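Local coordinates for phage-like element PBSX protein XkdH (Bacillus subtilis, PDB 3F3B) that is of unknown function but belongs to a defective prophage and is probably a phage structural or assembly protein, at residues V48-Q58 with Y69-A80; S79-K87 with Y95-I103. One frame throughout, in Å; residues are numbered along the deposited sequence.

Contact 1. Residues V48-Q58 with Y69-A80; sequences VPCYFTEKTQQ and YHSFLVHFPLSA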
loop_
_atom_site.group_PDB
_atom_site.type_symbol
_atom_site.label_atom_id
_atom_site.label_comp_id
_atom_site.label_asym_id
_atom_site.label_seq_id
_atom_site.Cartn_x
_atom_site.Cartn_y
_atom_site.Cartn_z
ATOM N N VAL A 48 -0.445 12.406 -0.657
ATOM C CA VAL A 48 -1.865 12.237 -0.942
ATOM C C VAL A 48 -2.683 12.256 0.349
ATOM O O VAL A 48 -2.313 11.608 1.333
ATOM C CB VAL A 48 -2.128 10.899 -1.673
ATOM C CG1 VAL A 48 -3.595 10.792 -2.056
ATOM C CG2 VAL A 48 -1.251 10.802 -2.903
ATOM N N PRO A 49 -3.809 13.000 0.359
ATOM C CA PRO A 49 -4.683 13.108 1.526
ATOM C C PRO A 49 -5.601 11.902 1.691
ATOM O O PRO A 49 -6.159 11.387 0.717
ATOM C CB PRO A 49 -5.460 14.381 1.246
ATOM C CG PRO A 49 -5.631 14.327 -0.221
ATOM C CD PRO A 49 -4.274 13.898 -0.715
ATOM N N CYS A 50 -5.762 11.469 2.938
ATOM C CA CYS A 50 -6.613 10.333 3.255
ATOM C C CYS A 50 -6.955 10.353 4.744
ATOM O O CYS A 50 -6.424 11.161 5.509
ATOM C CB CYS A 50 -5.874 9.040 2.928
ATOM S SG CYS A 50 -4.315 8.883 3.833
ATOM N N TYR A 51 -7.853 9.464 5.150
ATOM C CA TYR A 51 -8.224 9.350 6.552
ATOM C C TYR A 51 -8.589 7.896 6.796
ATOM O O TYR A 51 -9.039 7.204 5.880
ATOM C CB TYR A 51 -9.374 10.309 6.894
ATOM C CG TYR A 51 -10.738 9.953 6.356
ATOM C CD1 TYR A 51 -11.561 9.056 7.034
ATOM C CD2 TYR A 51 -11.231 10.557 5.203
ATOM C CE1 TYR A 51 -12.844 8.774 6.585
ATOM C CE2 TYR A 51 -12.518 10.280 4.743
ATOM C CZ TYR A 51 -13.320 9.386 5.443
ATOM O OH TYR A 51 -14.597 9.112 5.004
ATOM N N PHE A 52 -8.386 7.420 8.019
ATOM C CA PHE A 52 -8.661 6.018 8.307
ATOM C C PHE A 52 -9.799 5.712 9.271
ATOM O O PHE A 52 -10.183 6.538 10.094
ATOM C CB PHE A 52 -7.409 5.332 8.873
ATOM C CG PHE A 52 -6.113 5.734 8.218
ATOM C CD1 PHE A 52 -6.015 5.885 6.841
ATOM C CD2 PHE A 52 -4.959 5.890 8.991
ATOM C CE1 PHE A 52 -4.778 6.181 6.240
ATOM C CE2 PHE A 52 -3.729 6.182 8.406
ATOM C CZ PHE A 52 -3.638 6.328 7.025
ATOM N N THR A 53 -10.327 4.495 9.149
ATOM C CA THR A 53 -11.357 3.973 10.046
ATOM C C THR A 53 -10.996 2.498 10.219
ATOM O O THR A 53 -9.994 2.036 9.660
ATOM C CB THR A 53 -12.778 4.096 9.480
ATOM O OG1 THR A 53 -12.937 3.213 8.362
ATOM C CG2 THR A 53 -13.051 5.537 9.065
ATOM N N GLU A 54 -11.800 1.769 10.992
ATOM C CA GLU A 54 -11.549 0.349 11.265
ATOM C C GLU A 54 -10.070 0.104 11.561
ATOM O O GLU A 54 -9.501 -0.889 11.118
ATOM C CB GLU A 54 -11.962 -0.528 10.080
ATOM C CG GLU A 54 -13.192 -0.066 9.334
ATOM C CD GLU A 54 -13.745 -1.129 8.400
ATOM O OE1 GLU A 54 -12.968 -1.929 7.821
ATOM O OE2 GLU A 54 -14.979 -1.154 8.235
ATOM N N LYS A 55 -9.442 1.003 12.310
ATOM C CA LYS A 55 -8.030 0.839 12.622
ATOM C C LYS A 55 -7.801 -0.333 13.569
ATOM O O LYS A 55 -8.577 -0.570 14.498
ATOM C CB LYS A 55 -7.469 2.125 13.217
ATOM C CG LYS A 55 -7.695 3.337 12.332
ATOM C CD LYS A 55 -6.843 4.517 12.762
ATOM C CE LYS A 55 -7.112 4.914 14.199
ATOM N NZ LYS A 55 -6.298 6.101 14.588
ATOM N N THR A 56 -6.729 -1.067 13.308
ATOM C CA THR A 56 -6.364 -2.237 14.088
ATOM C C THR A 56 -4.905 -2.103 14.499
ATOM O O THR A 56 -4.071 -1.679 13.706
ATOM C CB THR A 56 -6.556 -3.528 13.240
ATOM O OG1 THR A 56 -7.955 -3.764 13.044
ATOM C CG2 THR A 56 -5.923 -4.739 13.914
ATOM N N GLN A 57 -4.602 -2.456 15.741
ATOM C CA GLN A 57 -3.237 -2.377 16.240
ATOM C C GLN A 57 -2.782 -3.784 16.569
ATOM O O GLN A 57 -3.599 -4.702 16.611
ATOM C CB GLN A 57 -3.183 -1.502 17.494
ATOM C CG GLN A 57 -3.506 -0.039 17.240
ATOM C CD GLN A 57 -3.677 0.767 18.520
ATOM O OE1 GLN A 57 -4.708 0.675 19.198
ATOM N NE2 GLN A 57 -2.662 1.556 18.861
ATOM N N GLN A 58 -1.484 -3.962 16.786
ATOM C CA GLN A 58 -0.956 -5.276 17.126
ATOM C C GLN A 58 0.356 -5.124 17.882
ATOM O O GLN A 58 1.096 -4.164 17.674
ATOM C CB GLN A 58 -0.748 -6.118 15.861
ATOM C CG GLN A 58 0.646 -6.055 15.258
ATOM C CD GLN A 58 0.742 -6.831 13.949
ATOM O OE1 GLN A 58 0.287 -6.366 12.902
ATOM N NE2 GLN A 58 1.324 -8.024 14.009
ATOM N N TYR A 69 0.130 -0.099 14.011
ATOM C CA TYR A 69 -1.136 -0.298 13.324
ATOM C C TYR A 69 -0.950 -1.497 12.406
ATOM O O TYR A 69 0.027 -1.577 11.667
ATOM C CB TYR A 69 -1.509 0.942 12.512
ATOM C CG TYR A 69 -1.998 2.084 13.369
ATOM C CD1 TYR A 69 -3.322 2.136 13.800
ATOM C CD2 TYR A 69 -1.129 3.091 13.782
ATOM C CE1 TYR A 69 -3.774 3.164 14.623
ATOM C CE2 TYR A 69 -1.566 4.123 14.605
ATOM C CZ TYR A 69 -2.888 4.153 15.022
ATOM O OH TYR A 69 -3.319 5.167 15.843
ATOM N N HIS A 70 -1.870 -2.447 12.478
ATOM C CA HIS A 70 -1.776 -3.632 11.645
ATOM C C HIS A 70 -2.477 -3.381 10.319
ATOM O O HIS A 70 -2.008 -3.800 9.261
ATOM C CB HIS A 70 -2.412 -4.828 12.360
ATOM C CG HIS A 70 -2.529 -6.049 11.502
ATOM N ND1 HIS A 70 -1.434 -6.687 10.960
ATOM C CD2 HIS A 70 -3.614 -6.740 11.081
ATOM C CE1 HIS A 70 -1.839 -7.718 10.242
ATOM N NE2 HIS A 70 -3.158 -7.772 10.299
ATOM N N SER A 71 -3.601 -2.686 10.379
ATOM C CA SER A 71 -4.345 -2.391 9.173
ATOM C C SER A 71 -5.414 -1.341 9.441
ATOM O O SER A 71 -5.712 -1.009 10.589
ATOM C CB SER A 71 -5.012 -3.662 8.656
ATOM O OG SER A 71 -6.081 -4.051 9.505
ATOM N N PHE A 72 -5.982 -0.814 8.367
ATOM C CA PHE A 72 -7.034 0.174 8.466
ATOM C C PHE A 72 -7.676 0.358 7.118
ATOM O O PHE A 72 -7.083 0.065 6.081
ATOM C CB PHE A 72 -6.510 1.529 8.961
ATOM C CG PHE A 72 -5.110 1.852 8.521
ATOM C CD1 PHE A 72 -4.025 1.581 9.356
ATOM C CD2 PHE A 72 -4.871 2.444 7.288
ATOM C CE1 PHE A 72 -2.725 1.897 8.967
ATOM C CE2 PHE A 72 -3.571 2.764 6.888
ATOM C CZ PHE A 72 -2.499 2.489 7.731
ATOM N N LEU A 73 -8.912 0.823 7.140
ATOM C CA LEU A 73 -9.628 1.075 5.918
ATOM C C LEU A 73 -9.251 2.498 5.530
ATOM O O LEU A 73 -9.569 3.452 6.254
ATOM C CB LEU A 73 -11.131 0.966 6.167
ATOM C CG LEU A 73 -12.030 1.278 4.980
ATOM C CD1 LEU A 73 -11.740 0.304 3.863
ATOM C CD2 LEU A 73 -13.490 1.193 5.408
ATOM N N VAL A 74 -8.555 2.644 4.407
ATOM C CA VAL A 74 -8.146 3.963 3.948
ATOM C C VAL A 74 -9.198 4.598 3.054
ATOM O O VAL A 74 -9.770 3.928 2.203
ATOM C CB VAL A 74 -6.837 3.913 3.144
ATOM C CG1 VAL A 74 -6.348 5.328 2.906
ATOM C CG2 VAL A 74 -5.783 3.095 3.886
ATOM N N HIS A 75 -9.448 5.890 3.253
ATOM C CA HIS A 75 -10.408 6.637 2.446
ATOM C C HIS A 75 -9.598 7.659 1.655
ATOM O O HIS A 75 -8.898 8.483 2.243
ATOM C CB HIS A 75 -11.414 7.354 3.340
ATOM C CG HIS A 75 -12.158 6.441 4.260
ATOM N ND1 HIS A 75 -11.525 5.663 5.205
ATOM C CD2 HIS A 75 -13.483 6.184 4.385
ATOM C CE1 HIS A 75 -12.428 4.968 5.875
ATOM N NE2 HIS A 75 -13.623 5.266 5.397
ATOM N N PHE A 76 -9.696 7.588 0.328
ATOM C CA PHE A 76 -8.960 8.460 -0.583
ATOM C C PHE A 76 -9.893 9.292 -1.440
ATOM O O PHE A 76 -11.043 8.913 -1.677
ATOM C CB PHE A 76 -8.137 7.638 -1.568
ATOM C CG PHE A 76 -6.963 6.927 -0.974
ATOM C CD1 PHE A 76 -5.810 7.621 -0.645
ATOM C CD2 PHE A 76 -6.967 5.536 -0.862
ATOM C CE1 PHE A 76 -4.680 6.946 -0.230
ATOM C CE2 PHE A 76 -5.835 4.852 -0.447
ATOM C CZ PHE A 76 -4.690 5.558 -0.132
ATOM N N PRO A 77 -9.392 10.428 -1.952
ATOM C CA PRO A 77 -10.214 11.288 -2.805
ATOM C C PRO A 77 -10.438 10.480 -4.072
ATOM O O PRO A 77 -9.584 9.685 -4.454
ATOM C CB PRO A 77 -9.314 12.492 -3.068
ATOM C CG PRO A 77 -8.351 12.488 -1.920
ATOM C CD PRO A 77 -8.063 11.022 -1.738
ATOM N N LEU A 78 -11.572 10.687 -4.725
ATOM C CA LEU A 78 -11.892 9.957 -5.943
ATOM C C LEU A 78 -10.892 10.249 -7.071
ATOM O O LEU A 78 -10.622 9.391 -7.913
ATOM C CB LEU A 78 -13.314 10.308 -6.396
ATOM C CG LEU A 78 -14.080 9.179 -7.086
ATOM C CD1 LEU A 78 -14.240 8.016 -6.118
ATOM C CD2 LEU A 78 -15.439 9.681 -7.529
ATOM N N SER A 79 -10.338 11.456 -7.076
ATOM C CA SER A 79 -9.372 11.854 -8.093
ATOM C C SER A 79 -8.053 11.095 -7.977
ATOM O O SER A 79 -7.242 11.100 -8.905
ATOM C CB SER A 79 -9.096 13.355 -7.991
ATOM O OG SER A 79 -8.537 13.670 -6.725
ATOM N N ALA A 80 -7.834 10.449 -6.839
ATOM C CA ALA A 80 -6.605 9.693 -6.621
ATOM C C ALA A 80 -6.558 8.376 -7.412
ATOM O O ALA A 80 -7.578 7.719 -7.599
ATOM C CB ALA A 80 -6.434 9.412 -5.132
HETATM O O HOH W 1 -8.487 -2.969 9.075
#

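Contact 2. Residues S79-K87 with Y95-I103; sequences SADIRVNDK and YILKLPKRI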
loop_
_atom_site.group_PDB
_atom_site.type_symbol
_atom_site.label_atom_id
_atom_site.label_comp_id
_atom_site.label_asym_id
_atom_site.label_seq_id
_atom_site.Cartn_x
_atom_site.Cartn_y
_atom_site.Cartn_z
ATOM N N SER A 79 -10.338 11.456 -7.076
ATOM C CA SER A 79 -9.372 11.854 -8.093
ATOM C C SER A 79 -8.053 11.095 -7.977
ATOM O O SER A 79 -7.242 11.100 -8.905
ATOM C CB SER A 79 -9.096 13.355 -7.991
ATOM O OG SER A 79 -8.537 13.670 -6.725
ATOM N N ALA A 80 -7.834 10.449 -6.839
ATOM C CA ALA A 80 -6.605 9.693 -6.621
ATOM C C ALA A 80 -6.558 8.376 -7.412
ATOM O O ALA A 80 -7.578 7.719 -7.599
ATOM C CB ALA A 80 -6.434 9.412 -5.132
ATOM N N ASP A 81 -5.360 8.005 -7.868
ATOM C CA ASP A 81 -5.134 6.767 -8.629
ATOM C C ASP A 81 -4.823 5.664 -7.616
ATOM O O ASP A 81 -3.687 5.532 -7.159
ATOM C CB ASP A 81 -3.940 6.946 -9.573
ATOM C CG ASP A 81 -3.747 5.771 -10.532
ATOM O OD1 ASP A 81 -3.917 4.599 -10.129
ATOM O OD2 ASP A 81 -3.394 6.022 -11.704
ATOM N N ILE A 82 -5.835 4.879 -7.267
ATOM C CA ILE A 82 -5.678 3.805 -6.290
ATOM C C ILE A 82 -5.740 2.444 -6.967
ATOM O O ILE A 82 -6.666 2.163 -7.724
ATOM C CB ILE A 82 -6.791 3.865 -5.221
ATOM C CG1 ILE A 82 -6.844 5.266 -4.589
ATOM C CG2 ILE A 82 -6.568 2.785 -4.182
ATOM C CD1 ILE A 82 -5.561 5.720 -3.930
ATOM N N ARG A 83 -4.750 1.605 -6.687
ATOM C CA ARG A 83 -4.681 0.267 -7.270
ATOM C C ARG A 83 -4.350 -0.741 -6.180
ATOM O O ARG A 83 -3.611 -0.436 -5.257
ATOM C CB ARG A 83 -3.590 0.211 -8.341
ATOM C CG ARG A 83 -3.702 1.276 -9.402
ATOM C CD ARG A 83 -2.489 1.255 -10.317
ATOM N NE ARG A 83 -2.408 2.475 -11.110
ATOM C CZ ARG A 83 -1.420 2.761 -11.950
ATOM N NH1 ARG A 83 -0.417 1.910 -12.115
ATOM N NH2 ARG A 83 -1.425 3.914 -12.611
ATOM N N VAL A 84 -4.893 -1.947 -6.273
ATOM C CA VAL A 84 -4.586 -2.934 -5.254
ATOM C C VAL A 84 -3.123 -3.347 -5.413
ATOM O O VAL A 84 -2.564 -3.312 -6.513
ATOM C CB VAL A 84 -5.530 -4.158 -5.337
ATOM C CG1 VAL A 84 -5.022 -5.276 -4.454
ATOM C CG2 VAL A 84 -6.926 -3.752 -4.878
ATOM N N ASN A 85 -2.512 -3.710 -4.290
ATOM C CA ASN A 85 -1.116 -4.099 -4.237
ATOM C C ASN A 85 -0.262 -2.844 -4.271
ATOM O O ASN A 85 0.959 -2.910 -4.415
ATOM C CB ASN A 85 -0.761 -5.043 -5.384
ATOM C CG ASN A 85 -1.454 -6.380 -5.258
ATOM O OD1 ASN A 85 -1.354 -7.049 -4.232
ATOM N ND2 ASN A 85 -2.170 -6.777 -6.303
ATOM N N ASP A 86 -0.915 -1.693 -4.147
ATOM C CA ASP A 86 -0.196 -0.430 -4.102
ATOM C C ASP A 86 0.550 -0.437 -2.785
ATOM O O ASP A 86 0.086 -1.050 -1.818
ATOM C CB ASP A 86 -1.150 0.763 -4.038
ATOM C CG ASP A 86 -1.497 1.309 -5.384
ATOM O OD1 ASP A 86 -0.931 0.819 -6.389
ATOM O OD2 ASP A 86 -2.340 2.233 -5.425
ATOM N N LYS A 87 1.692 0.237 -2.736
ATOM C CA LYS A 87 2.431 0.350 -1.486
ATOM C C LYS A 87 2.267 1.799 -1.051
ATOM O O LYS A 87 2.556 2.716 -1.821
ATOM C CB LYS A 87 3.920 0.052 -1.671
ATOM C CG LYS A 87 4.753 0.360 -0.418
ATOM C CD LYS A 87 6.203 -0.105 -0.536
ATOM C CE LYS A 87 6.963 0.657 -1.612
ATOM N NZ LYS A 87 8.370 0.196 -1.706
ATOM N N TYR A 95 2.693 0.004 3.832
ATOM C CA TYR A 95 1.388 -0.645 3.867
ATOM C C TYR A 95 1.056 -1.079 2.448
ATOM O O TYR A 95 1.454 -0.422 1.478
ATOM C CB TYR A 95 0.313 0.324 4.368
ATOM C CG TYR A 95 0.522 0.762 5.790
ATOM C CD1 TYR A 95 0.106 -0.038 6.852
ATOM C CD2 TYR A 95 1.199 1.943 6.082
ATOM C CE1 TYR A 95 0.366 0.321 8.169
ATOM C CE2 TYR A 95 1.468 2.314 7.401
ATOM C CZ TYR A 95 1.050 1.496 8.439
ATOM O OH TYR A 95 1.335 1.840 9.742
ATOM N N ILE A 96 0.350 -2.194 2.324
ATOM C CA ILE A 96 -0.047 -2.680 1.015
ATOM C C ILE A 96 -1.562 -2.704 0.966
ATOM O O ILE A 96 -2.199 -3.119 1.929
ATOM C CB ILE A 96 0.464 -4.109 0.750
ATOM C CG1 ILE A 96 1.977 -4.166 0.958
ATOM C CG2 ILE A 96 0.120 -4.526 -0.684
ATOM C CD1 ILE A 96 2.739 -3.132 0.137
ATOM N N LEU A 97 -2.138 -2.239 -0.139
ATOM C CA LEU A 97 -3.590 -2.260 -0.290
ATOM C C LEU A 97 -3.957 -3.703 -0.646
ATOM O O LEU A 97 -3.560 -4.211 -1.688
ATOM C CB LEU A 97 -4.019 -1.283 -1.386
ATOM C CG LEU A 97 -3.427 0.120 -1.185
ATOM C CD1 LEU A 97 -4.084 1.093 -2.144
ATOM C CD2 LEU A 97 -3.629 0.585 0.256
ATOM N N LYS A 98 -4.712 -4.366 0.225
ATOM C CA LYS A 98 -5.050 -5.767 0.004
ATOM C C LYS A 98 -6.397 -6.056 -0.620
ATOM O O LYS A 98 -6.504 -6.234 -1.833
ATOM C CB LYS A 98 -4.937 -6.544 1.319
ATOM C CG LYS A 98 -3.645 -6.266 2.087
ATOM C CD LYS A 98 -2.399 -6.465 1.229
ATOM C CE LYS A 98 -2.152 -7.931 0.900
ATOM N NZ LYS A 98 -0.903 -8.116 0.107
ATOM N N LEU A 99 -7.424 -6.140 0.215
ATOM C CA LEU A 99 -8.761 -6.432 -0.282
ATOM C C LEU A 99 -9.126 -5.451 -1.390
ATOM O O LEU A 99 -8.462 -4.421 -1.558
ATOM C CB LEU A 99 -9.779 -6.358 0.862
ATOM C CG LEU A 99 -9.638 -7.423 1.956
ATOM C CD1 LEU A 99 -9.505 -8.800 1.298
ATOM C CD2 LEU A 99 -8.423 -7.139 2.825
ATOM N N PRO A 100 -10.173 -5.767 -2.172
ATOM C CA PRO A 100 -10.636 -4.918 -3.272
ATOM C C PRO A 100 -11.013 -3.536 -2.771
ATOM O O PRO A 100 -11.358 -3.373 -1.598
ATOM C CB PRO A 100 -11.852 -5.673 -3.799
ATOM C CG PRO A 100 -11.508 -7.084 -3.524
ATOM C CD PRO A 100 -10.947 -7.016 -2.127
ATOM N N LYS A 101 -10.939 -2.547 -3.656
ATOM C CA LYS A 101 -11.307 -1.188 -3.297
ATOM C C LYS A 101 -12.733 -0.960 -3.774
ATOM O O LYS A 101 -13.291 -1.785 -4.494
ATOM C CB LYS A 101 -10.378 -0.172 -3.966
ATOM C CG LYS A 101 -10.506 -0.099 -5.473
ATOM C CD LYS A 101 -9.768 1.103 -6.042
ATOM C CE LYS A 101 -9.952 1.185 -7.562
ATOM N NZ LYS A 101 -9.430 2.459 -8.147
ATOM N N ARG A 102 -13.328 0.154 -3.373
ATOM C CA ARG A 102 -14.690 0.464 -3.792
ATOM C C ARG A 102 -15.037 1.911 -3.509
ATOM O O ARG A 102 -14.338 2.593 -2.762
ATOM C CB ARG A 102 -15.695 -0.464 -3.103
ATOM C CG ARG A 102 -15.838 -0.290 -1.603
ATOM C CD ARG A 102 -16.421 -1.569 -0.997
ATOM N NE ARG A 102 -16.849 -1.416 0.392
ATOM C CZ ARG A 102 -18.025 -0.920 0.762
ATOM N NH1 ARG A 102 -18.903 -0.529 -0.156
ATOM N NH2 ARG A 102 -18.328 -0.822 2.052
ATOM N N ILE A 103 -16.121 2.370 -4.124
ATOM C CA ILE A 103 -16.579 3.740 -3.971
ATOM C C ILE A 103 -17.746 3.867 -2.999
ATOM O O ILE A 103 -18.757 3.172 -3.116
ATOM C CB ILE A 103 -17.007 4.314 -5.326
ATOM C CG1 ILE A 103 -15.826 4.266 -6.291
ATOM C CG2 ILE A 103 -17.512 5.733 -5.162
ATOM C CD1 ILE A 103 -16.207 4.508 -7.727
#

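Contact 1. Residues V48-Q58 with Y69-A80
Tyr51 and His75 lie flat against each other in an offset stack, their ring centroids 4.1 Å apart and the planes only 17° out of parallel. Tyr51 CE1 sits over the centre of the imidazole, while His75 CB rests over the phenol face toward its rim, a CH-pi contact 3.5 Å from the Tyr51 centroid. The tyrosine reaches this place because its CG stands between backbone N and carbonyl carbon (chi1 72°), which folds the ring back over its cross-strand partner. His75 is also held at its edge, where Thr53 OG1 approaches CE1 in the ring plane. Tyr51 O accepts from His75 N and, more weakly, from His75 ND1 at 3.0 Å, a bond bent to 132°.

These pairs belong to the antiparallel beta hairpin of strands 48-61 and 66-77. The chain rounds a corner at Glu54, and the register slips by one residue between Thr53 and Thr56 in a first bulge; at Thr56 a classic beta bulge follows, with His70 and Ser71 both opposite it: His70 N donates to Thr56 O, and Thr56 N to Ser71 O. A water joins Glu54 O to Ser71 OG.

On the other face, Phe52 and Phe72 stack face to face, centroids 4.0 Å apart and planes nearly parallel, with Phe72 CE2 over the centre of the Phe52 ring. Val74 CG1 meets the edge of Phe52 and, 3.7 Å away, Cys50 CB. Beyond them Cys50 SG lies oblique to the Phe76 ring. His9 and Trp90 also meet Phe52, the tryptophan edge-to-face.

Contact 2. Residues S79-K87 with Y95-I103
Lys87 and Ile96 form an antiparallel non-hydrogen-bonded pair with CA atoms 4.7 Å apart, where the loop 79-87 runs into strand 87-90. Two backbone bonds extend the pairing: Leu97 N donates to Asp86 O (3.0 Å) and Asn85 N to Leu97 O (2.8 Å), each at 159° and in the plane of its carbonyl. Arg83 to Asp86 form a type II beta turn, in which Asn85 takes a positive phi of 78°. The loop is thereby tied to the end of the 87-90/93-97 hairpin within the antiparallel sheet.

Leu97 is the apolar centre. Its CD1 meets Asp86 CB at 3.5 Å and Ile82 CG2 at 3.6 Å, the isoleucine crossing it at about a right angle. Asp86 OD2 accepts from Arg83 N within the turn, though the exact position of the carboxylate is less certain, and OD1 is hydrogen-bonded to His15 ND1 of strand 9-19.

Farther along, Lys101 reaches across with an extended chain, and NZ hydrogen-bonds to Ile82 O at 2.8 Å, tilted 21° from the carbonyl plane; this amine also makes a cation-pi contact with Trp108. Arg83 grips Asp81 side-on, NE to OD1 and NH2 to OD2, a two-pronged salt bridge within the loop.

Both contacts are partly buried and attach to one antiparallel sheet, sharing Ser79 and Ala80 where strand 66-77 has given way to the loop. Contact 1 is the larger, burying 1042 Å² against 538 Å², and pairs two long strands by repeated backbone hydrogen bonds, adding an aromatic stack on each face; contact 2 has a single beta bridge and relies on a turn, buried aliphatic groups and charged side chains bonding to backbone. Their centres lie about 10 Å apart and the apolar sides meet directly: Phe76 CD2 is 3.4 Å from Ile82 CD1, and Phe72 CE1 is 3.6 Å from Tyr95 CE1. Strand 107-114 pairs with both 66-77 and 93-97, joining the two regions through the backbone.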